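PDB 6A3F: putative dehydrogenase from Pseudarthrobacter phenanthrenivorans, which catalyses the NAD(+)-dependent oxidation of levoglucosan to 3-dehydrolevoglucosan, as a homotetramer of the Gfo/Idh/MocA family. Local coordinates for residues V146-F151 / I360-D365; H104-I109 / I120-P125. All coordinates share one frame; numbering follows the deposited sequence.

Interaction 1: V146-F151 / I360-D365; sequences VHMVAF and IIEAHD
Met148 lays the sulfur end of its side chain over the aliphatic part of Glu362, with CE 3.6 Å from Glu362 CG and SD 4.0 Å from the same carbon. The methionine starts with CG anti to its own backbone N (chi1 -162°) and stays extended to the methyl, which is how a residue of strand 147-149 spans the gap to helix 355-371. Glu362 is extended too and comes the other way, so that the thioether end of Met148 lies against the CG of Glu362, where the two chains cross. The methyl also approaches the helix backbone, CE lying 3.9 Å from Glu362 O.

Beyond this apolar crossing, the carboxylate reaches the end of the strand. Its OE2 sits 3.2 Å from Ala150 CA and 3.6 Å from Ala150 CB, a close approach without a direct hydrogen bond between the segments. A water donates to Val149 O at 2.8 Å and lies near Glu362 OE2 at a distance too short to be trusted, so a water bridge here remains doubtful. The other oxygen, OE1, turns back to a salt bridge with Lys359 one helical turn earlier.

Ala150 is the centre of an inverse gamma turn, closed by a weak bond from Phe151 N to Val149 O; that carbonyl therefore serves both the turn and the water. Ala150 itself binds NADH, and the side chain of Asn152, another NADH ligand, lies close to Glu362. The contact sets helix 355-371 against the C-terminal end of the chain's outermost strand in the Rossmann-fold sheet, where the chain leads to the cofactor site.

Interaction 2: H104-I109 / I120-P125; sequences HLHAEI and IICEKP
The imidazole of His106 has Cys122 SG over one face, 3.8 Å from the ring centroid and 24° off the ring normal, displaced toward the rim so that the sulfur lies near His106 CG and ND1, both at 3.6 Å. At the edge, in the plane of the ring, lies Pro125 O, 3.0 Å from ND1. Glu123 O approaches obliquely and comes within 3.1 Å of CE1. Glu123 also touches the ring through its CB, 4.0 Å from His106 NE2, while its carboxylate leads away.

His106 lies in the first turn of helix 106-115, and its CG stands anti to the carbonyl carbon (chi1 -65°), which swings the ring across to the end of strand 119-122. The sulfur of Cys122, anti to its backbone N, comes from the strand to meet it. These elements belong to the beta-alpha-beta unit of strand 96-100, helix 106-115 and strand 119-122, a building block of the Rossmann fold, and the ring lies between the first turn of the helix and the residues following the strand.

Both ring nitrogens are hydrogen-bonded to main-chain oxygens, ND1 to Leu126 O and NE2 to Thr101 O, which fixes the rotation of the imidazole. The segment it faces bends through a cis peptide before Pro125. Within it, the N-H of Lys124 N is received at 2.9 Å by the anti lone pair of Glu123 OE1, and this ties the carboxylate back to the main chain. His106, Glu123 and Lys124 all bind NADH; Lys124 also binds levoglucosan, and its NZ forms a salt bridge with Asp209.

Overall arrangement
Followed from the N terminus, the chain first closes interaction 2, a short loop in which helix 106-115 leads through a short turn into strand 119-122. Only afterwards does 146-151 open interaction 1, whose loop runs through much of the substrate-binding domain before helix 355-371 returns to the nucleotide-binding domain. The two contacts are thus in series, neither nesting nor crossing. They meet in space because strands 119-122 and 147-149 are parallel neighbours: Met148 O probably accepts a hydrogen bond from Cys122 N, and Phe151 packs on Lys124. One local and one long-range closure thereby converge at adjacent strand ends beside the NADH site.

Interaction 1: V146-F151 / I360-D365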
ATOM      1  N   VAL B 146      24.247 -19.661 -28.855  1.00 26.84           N
ATOM      2  CA  VAL B 146      23.687 -18.808 -27.843  1.00 26.79           C
ATOM      3  C   VAL B 146      23.198 -19.720 -26.725  1.00 26.76           C
ATOM      4  O   VAL B 146      22.473 -20.712 -26.995  1.00 28.35           O
ATOM      5  CB  VAL B 146      22.537 -17.961 -28.409  1.00 26.78           C
ATOM      6  CG1 VAL B 146      21.878 -17.145 -27.291  1.00 26.43           C
ATOM      7  CG2 VAL B 146      23.030 -17.064 -29.533  1.00 27.71           C
ATOM      8  N   HIS B 147      23.620 -19.423 -25.520  1.00 25.98           N
ATOM      9  CA  HIS B 147      23.195 -20.179 -24.360  1.00 24.34           C
ATOM     10  C   HIS B 147      22.604 -19.227 -23.312  1.00 24.37           C
ATOM     11  O   HIS B 147      23.214 -18.187 -22.989  1.00 24.77           O
ATOM     12  CB  HIS B 147      24.361 -20.997 -23.771  1.00 26.91           C
ATOM     13  CG  HIS B 147      25.653 -20.269 -23.664  1.00 24.16           C
ATOM     14  ND1 HIS B 147      26.070 -19.702 -22.496  1.00 23.75           N
ATOM     15  CD2 HIS B 147      26.632 -20.055 -24.574  1.00 25.56           C
ATOM     16  CE1 HIS B 147      27.250 -19.149 -22.686  1.00 26.81           C
ATOM     17  NE2 HIS B 147      27.622 -19.368 -23.959  1.00 24.51           N
ATOM     18  N   MET B 148      21.478 -19.643 -22.732  1.00 23.24           N
ATOM     19  CA  MET B 148      20.733 -18.762 -21.797  1.00 23.53           C
ATOM     20  C   MET B 148      20.160 -19.587 -20.649  1.00 22.10           C
ATOM     21  O   MET B 148      19.643 -20.693 -20.852  1.00 24.39           O
ATOM     22  CB  MET B 148      19.602 -18.053 -22.546  1.00 24.57           C
ATOM     23  CG  MET B 148      19.048 -16.824 -21.841  1.00 23.97           C
ATOM     24  SD  MET B 148      17.767 -16.030 -22.800  1.00 24.27           S
ATOM     25  CE  MET B 148      17.575 -14.497 -21.875  1.00 25.87           C
ATOM     26  N   VAL B 149      20.244 -19.044 -19.431  1.00 22.37           N
ATOM     27  CA  VAL B 149      19.563 -19.668 -18.275  1.00 23.70           C
ATOM     28  C   VAL B 149      18.326 -18.809 -17.922  1.00 25.07           C
ATOM     29  O   VAL B 149      18.392 -17.586 -18.030  1.00 23.45           O
ATOM     30  CB  VAL B 149      20.511 -19.881 -17.078  1.00 23.18           C
ATOM     31  CG1 VAL B 149      21.115 -18.607 -16.544  1.00 24.84           C
ATOM     32  CG2 VAL B 149      19.844 -20.674 -15.977  1.00 24.14           C
ATOM     33  N   ALA B 150      17.227 -19.451 -17.550  1.00 22.44           N
ATOM     34  CA  ALA B 150      15.872 -18.807 -17.512  1.00 22.10           C
ATOM     35  C   ALA B 150      15.649 -18.065 -16.188  1.00 21.42           C
ATOM     36  O   ALA B 150      14.688 -18.430 -15.456  1.00 21.30           O
ATOM     37  CB  ALA B 150      14.802 -19.863 -17.696  1.00 24.47           C
ATOM     38  N   PHE B 151      16.516 -17.104 -15.861  1.00 20.29           N
ATOM     39  CA  PHE B 151      16.235 -16.166 -14.751  1.00 21.66           C
ATOM     40  C   PHE B 151      15.311 -15.052 -15.317  1.00 21.82           C
ATOM     41  O   PHE B 151      15.684 -13.876 -15.522  1.00 23.51           O
ATOM     42  CB  PHE B 151      17.533 -15.644 -14.121  1.00 21.67           C
ATOM     43  CG  PHE B 151      18.318 -16.661 -13.338  1.00 21.64           C
ATOM     44  CD1 PHE B 151      17.717 -17.394 -12.323  1.00 23.30           C
ATOM     45  CD2 PHE B 151      19.648 -16.921 -13.654  1.00 23.28           C
ATOM     46  CE1 PHE B 151      18.437 -18.330 -11.599  1.00 22.62           C
ATOM     47  CE2 PHE B 151      20.366 -17.867 -12.935  1.00 23.74           C
ATOM     48  CZ  PHE B 151      19.750 -18.584 -11.931  1.00 25.51           C
ATOM     49  N   ILE B 360       8.181 -13.682 -22.772  1.00 21.02           N
ATOM     50  CA  ILE B 360       8.154 -13.103 -24.115  1.00 20.56           C
ATOM     51  C   ILE B 360       9.394 -12.214 -24.345  1.00 23.27           C
ATOM     52  O   ILE B 360      10.047 -12.281 -25.430  1.00 23.11           O
ATOM     53  CB  ILE B 360       6.812 -12.378 -24.394  1.00 19.78           C
ATOM     54  CG1 ILE B 360       5.641 -13.359 -24.497  1.00 20.60           C
ATOM     55  CG2 ILE B 360       6.907 -11.569 -25.670  1.00 24.02           C
ATOM     56  CD1 ILE B 360       4.301 -12.721 -24.400  1.00 20.19           C
ATOM     57  N   ILE B 361       9.754 -11.436 -23.350  1.00 22.03           N
ATOM     58  CA  ILE B 361      10.902 -10.547 -23.416  1.00 20.35           C
ATOM     59  C   ILE B 361      12.177 -11.386 -23.456  1.00 21.00           C
ATOM     60  O   ILE B 361      13.087 -11.132 -24.250  1.00 23.24           O
ATOM     61  CB  ILE B 361      10.915  -9.575 -22.234  1.00 21.71           C
ATOM     62  CG1 ILE B 361       9.736  -8.615 -22.297  1.00 21.11           C
ATOM     63  CG2 ILE B 361      12.210  -8.789 -22.168  1.00 24.74           C
ATOM     64  CD1 ILE B 361       9.519  -7.885 -21.015  1.00 21.15           C
ATOM     65  N   GLU B 362      12.234 -12.392 -22.586  1.00 20.47           N
ATOM     66  CA  GLU B 362      13.345 -13.352 -22.556  1.00 20.49           C
ATOM     67  C   GLU B 362      13.569 -13.953 -23.953  1.00 22.61           C
ATOM     68  O   GLU B 362      14.704 -13.922 -24.477  1.00 24.45           O
ATOM     69  CB  GLU B 362      13.038 -14.399 -21.477  1.00 20.75           C
ATOM     70  CG  GLU B 362      14.133 -15.434 -21.256  1.00 21.00           C
ATOM     71  CD  GLU B 362      13.710 -16.454 -20.211  1.00 21.76           C
ATOM     72  OE1 GLU B 362      12.648 -17.105 -20.432  1.00 24.86           O
ATOM     73  OE2 GLU B 362      14.422 -16.549 -19.172  1.00 24.62           O
ATOM     74  N   ALA B 363      12.515 -14.482 -24.556  1.00 23.25           N
ATOM     75  CA  ALA B 363      12.602 -15.094 -25.893  1.00 22.80           C
ATOM     76  C   ALA B 363      13.023 -14.070 -26.954  1.00 25.46           C
ATOM     77  O   ALA B 363      13.810 -14.384 -27.894  1.00 26.06           O
ATOM     78  CB  ALA B 363      11.313 -15.778 -26.224  1.00 24.67           C
ATOM     79  N   HIS B 364      12.518 -12.839 -26.850  1.00 24.89           N
ATOM     80  CA  HIS B 364      12.965 -11.802 -27.776  1.00 24.72           C
ATOM     81  C   HIS B 364      14.478 -11.640 -27.714  1.00 25.13           C
ATOM     82  O   HIS B 364      15.154 -11.553 -28.786  1.00 25.30           O
ATOM     83  CB  HIS B 364      12.283 -10.454 -27.483  1.00 22.67           C
ATOM     84  CG  HIS B 364      12.690  -9.380 -28.446  1.00 25.40           C
ATOM     85  ND1 HIS B 364      13.424  -8.282 -28.074  1.00 27.34           N
ATOM     86  CD2 HIS B 364      12.503  -9.267 -29.771  1.00 27.94           C
ATOM     87  CE1 HIS B 364      13.669  -7.530 -29.142  1.00 26.46           C
ATOM     88  NE2 HIS B 364      13.141  -8.127 -30.191  1.00 28.24           N
ATOM     89  N   ASP B 365      15.044 -11.554 -26.506  1.00 22.96           N
ATOM     90  CA  ASP B 365      16.448 -11.236 -26.425  1.00 25.37           C
ATOM     91  C   ASP B 365      17.281 -12.460 -26.857  1.00 25.28           C
ATOM     92  O   ASP B 365      18.383 -12.316 -27.398  1.00 25.59           O
ATOM     93  CB  ASP B 365      16.864 -10.785 -25.025  1.00 24.65           C
ATOM     94  CG  ASP B 365      16.417  -9.333 -24.689  1.00 26.36           C
ATOM     95  OD1 ASP B 365      16.008  -8.566 -25.607  1.00 25.04           O
ATOM     96  OD2 ASP B 365      16.485  -9.007 -23.499  1.00 25.95           O
TER
HETATM   97  O   HOH W   1      16.650 -15.603 -18.934  1.00 26.49           O

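Interaction 2: H104-I109 / I120-P125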
ATOM      1  N   HIS B 104      18.049 -32.395 -12.406  1.00 28.12           N
ATOM      2  CA  HIS B 104      18.945 -33.542 -12.528  1.00 32.15           C
ATOM      3  C   HIS B 104      19.243 -33.876 -13.990  1.00 34.30           C
ATOM      4  O   HIS B 104      20.299 -34.492 -14.263  1.00 32.89           O
ATOM      5  CB  HIS B 104      18.392 -34.743 -11.748  1.00 33.96           C
ATOM      6  CG  HIS B 104      17.182 -35.387 -12.324  1.00 36.93           C
ATOM      7  ND1 HIS B 104      16.029 -34.681 -12.620  1.00 37.74           N
ATOM      8  CD2 HIS B 104      16.931 -36.685 -12.633  1.00 39.07           C
ATOM      9  CE1 HIS B 104      15.117 -35.511 -13.101  1.00 39.39           C
ATOM     10  NE2 HIS B 104      15.653 -36.754 -13.133  1.00 37.06           N
ATOM     11  N   LEU B 105      18.393 -33.456 -14.943  1.00 31.66           N
ATOM     12  CA  LEU B 105      18.596 -33.793 -16.369  1.00 30.20           C
ATOM     13  C   LEU B 105      19.178 -32.638 -17.179  1.00 32.10           C
ATOM     14  O   LEU B 105      19.514 -32.844 -18.325  1.00 31.74           O
ATOM     15  CB  LEU B 105      17.257 -34.214 -16.971  1.00 34.56           C
ATOM     16  CG  LEU B 105      16.635 -35.445 -16.316  1.00 37.89           C
ATOM     17  CD1 LEU B 105      15.212 -35.669 -16.817  1.00 38.94           C
ATOM     18  CD2 LEU B 105      17.511 -36.678 -16.536  1.00 42.21           C
ATOM     19  N   HIS B 106      19.340 -31.457 -16.619  1.00 28.76           N
ATOM     20  CA  HIS B 106      19.885 -30.345 -17.418  1.00 28.44           C
ATOM     21  C   HIS B 106      21.226 -30.664 -18.090  1.00 26.64           C
ATOM     22  O   HIS B 106      21.422 -30.287 -19.236  1.00 28.86           O
ATOM     23  CB  HIS B 106      20.108 -29.091 -16.565  1.00 27.50           C
ATOM     24  CG  HIS B 106      18.844 -28.516 -16.028  1.00 29.28           C
ATOM     25  ND1 HIS B 106      18.846 -27.446 -15.175  1.00 25.52           N
ATOM     26  CD2 HIS B 106      17.550 -28.878 -16.173  1.00 28.86           C
ATOM     27  CE1 HIS B 106      17.609 -27.179 -14.812  1.00 24.18           C
ATOM     28  NE2 HIS B 106      16.799 -28.023 -15.410  1.00 26.67           N
ATOM     29  N   ALA B 107      22.170 -31.258 -17.362  1.00 26.26           N
ATOM     30  CA  ALA B 107      23.547 -31.289 -17.819  1.00 27.56           C
ATOM     31  C   ALA B 107      23.673 -32.255 -18.997  1.00 27.50           C
ATOM     32  O   ALA B 107      24.268 -31.910 -20.011  1.00 31.56           O
ATOM     33  CB  ALA B 107      24.463 -31.661 -16.681  1.00 29.14           C
ATOM     34  N   GLU B 108      23.087 -33.432 -18.889  1.00 33.37           N
ATOM     35  CA  GLU B 108      23.224 -34.408 -19.975  1.00 34.88           C
ATOM     36  C   GLU B 108      22.675 -33.838 -21.276  1.00 35.89           C
ATOM     37  O   GLU B 108      23.258 -33.979 -22.345  1.00 33.53           O
ATOM     38  CB  GLU B 108      22.365 -35.647 -19.769  1.00 38.50           C
ATOM     39  CG  GLU B 108      22.806 -36.519 -18.640  1.00 49.19           C
ATOM     40  CD  GLU B 108      21.675 -37.453 -18.265  1.00 55.10           C
ATOM     41  OE1 GLU B 108      21.103 -38.110 -19.203  1.00 54.53           O
ATOM     42  OE2 GLU B 108      21.341 -37.485 -17.061  1.00 52.92           O
ATOM     43  N   ILE B 109      21.503 -33.237 -21.139  1.00 33.44           N
ATOM     44  CA  ILE B 109      20.786 -32.728 -22.264  1.00 30.75           C
ATOM     45  C   ILE B 109      21.541 -31.549 -22.863  1.00 30.62           C
ATOM     46  O   ILE B 109      21.694 -31.509 -24.066  1.00 30.02           O
ATOM     47  CB  ILE B 109      19.338 -32.370 -21.881  1.00 32.61           C
ATOM     48  CG1 ILE B 109      18.609 -33.633 -21.417  1.00 35.07           C
ATOM     49  CG2 ILE B 109      18.612 -31.681 -23.030  1.00 32.23           C
ATOM     50  CD1 ILE B 109      17.204 -33.386 -20.922  1.00 37.77           C
ATOM     51  N   ILE B 120      20.702 -22.958 -26.912  1.00 26.11           N
ATOM     52  CA  ILE B 120      20.062 -23.602 -25.742  1.00 26.18           C
ATOM     53  C   ILE B 120      19.509 -22.536 -24.789  1.00 24.85           C
ATOM     54  O   ILE B 120      20.259 -21.651 -24.374  1.00 25.35           O
ATOM     55  CB  ILE B 120      21.042 -24.512 -24.973  1.00 26.59           C
ATOM     56  CG1 ILE B 120      21.751 -25.527 -25.886  1.00 29.64           C
ATOM     57  CG2 ILE B 120      20.318 -25.183 -23.805  1.00 26.36           C
ATOM     58  CD1 ILE B 120      23.101 -25.992 -25.349  1.00 28.43           C
ATOM     59  N   ILE B 121      18.259 -22.713 -24.387  1.00 24.61           N
ATOM     60  CA  ILE B 121      17.750 -22.079 -23.174  1.00 24.27           C
ATOM     61  C   ILE B 121      17.433 -23.173 -22.152  1.00 24.33           C
ATOM     62  O   ILE B 121      16.715 -24.082 -22.427  1.00 23.60           O
ATOM     63  CB  ILE B 121      16.548 -21.127 -23.425  1.00 24.95           C
ATOM     64  CG1 ILE B 121      16.097 -20.441 -22.126  1.00 26.21           C
ATOM     65  CG2 ILE B 121      15.386 -21.811 -24.096  1.00 24.80           C
ATOM     66  CD1 ILE B 121      15.310 -19.137 -22.380  1.00 27.50           C
ATOM     67  N   CYS B 122      17.974 -22.992 -20.958  1.00 24.06           N
ATOM     68  CA  CYS B 122      17.831 -23.954 -19.929  1.00 23.96           C
ATOM     69  C   CYS B 122      17.196 -23.333 -18.688  1.00 24.51           C
ATOM     70  O   CYS B 122      17.568 -22.252 -18.269  1.00 23.55           O
ATOM     71  CB  CYS B 122      19.196 -24.551 -19.614  1.00 24.47           C
ATOM     72  SG  CYS B 122      19.144 -25.896 -18.409  1.00 25.40           S
ATOM     73  N   GLU B 123      16.300 -24.084 -18.079  1.00 24.25           N
ATOM     74  CA  GLU B 123      15.725 -23.702 -16.765  1.00 25.82           C
ATOM     75  C   GLU B 123      16.800 -23.601 -15.692  1.00 26.79           C
ATOM     76  O   GLU B 123      17.871 -24.243 -15.747  1.00 25.60           O
ATOM     77  CB  GLU B 123      14.691 -24.711 -16.285  1.00 25.33           C
ATOM     78  CG  GLU B 123      13.282 -24.258 -16.571  1.00 30.24           C
ATOM     79  CD  GLU B 123      12.837 -23.064 -15.728  1.00 28.85           C
ATOM     80  OE1 GLU B 123      13.680 -22.403 -15.102  1.00 25.61           O
ATOM     81  OE2 GLU B 123      11.640 -22.781 -15.751  1.00 34.28           O
ATOM     82  N   LYS B 124      16.475 -22.820 -14.673  1.00 22.97           N
ATOM     83  CA  LYS B 124      17.319 -22.717 -13.512  1.00 23.18           C
ATOM     84  C   LYS B 124      16.913 -23.729 -12.433  1.00 24.26           C
ATOM     85  O   LYS B 124      15.819 -24.318 -12.524  1.00 25.88           O
ATOM     86  CB  LYS B 124      17.257 -21.288 -12.964  1.00 23.33           C
ATOM     87  CG  LYS B 124      15.893 -20.611 -12.986  1.00 24.62           C
ATOM     88  CD  LYS B 124      14.769 -21.298 -12.246  1.00 23.92           C
ATOM     89  CE  LYS B 124      15.001 -21.488 -10.772  1.00 24.18           C
ATOM     90  NZ  LYS B 124      13.899 -22.243 -10.136  1.00 23.99           N
ATOM     91  N   PRO B 125      17.766 -23.971 -11.405  1.00 21.83           N
ATOM     92  CA  PRO B 125      19.200 -23.651 -11.423  1.00 24.42           C
ATOM     93  C   PRO B 125      19.901 -24.377 -12.597  1.00 23.05           C
ATOM     94  O   PRO B 125      19.346 -25.301 -13.186  1.00 27.33           O
ATOM     95  CB  PRO B 125      19.669 -24.119 -10.052  1.00 24.59           C
ATOM     96  CG  PRO B 125      18.771 -25.306  -9.741  1.00 25.63           C
ATOM     97  CD  PRO B 125      17.436 -24.912 -10.327  1.00 25.08           C
TER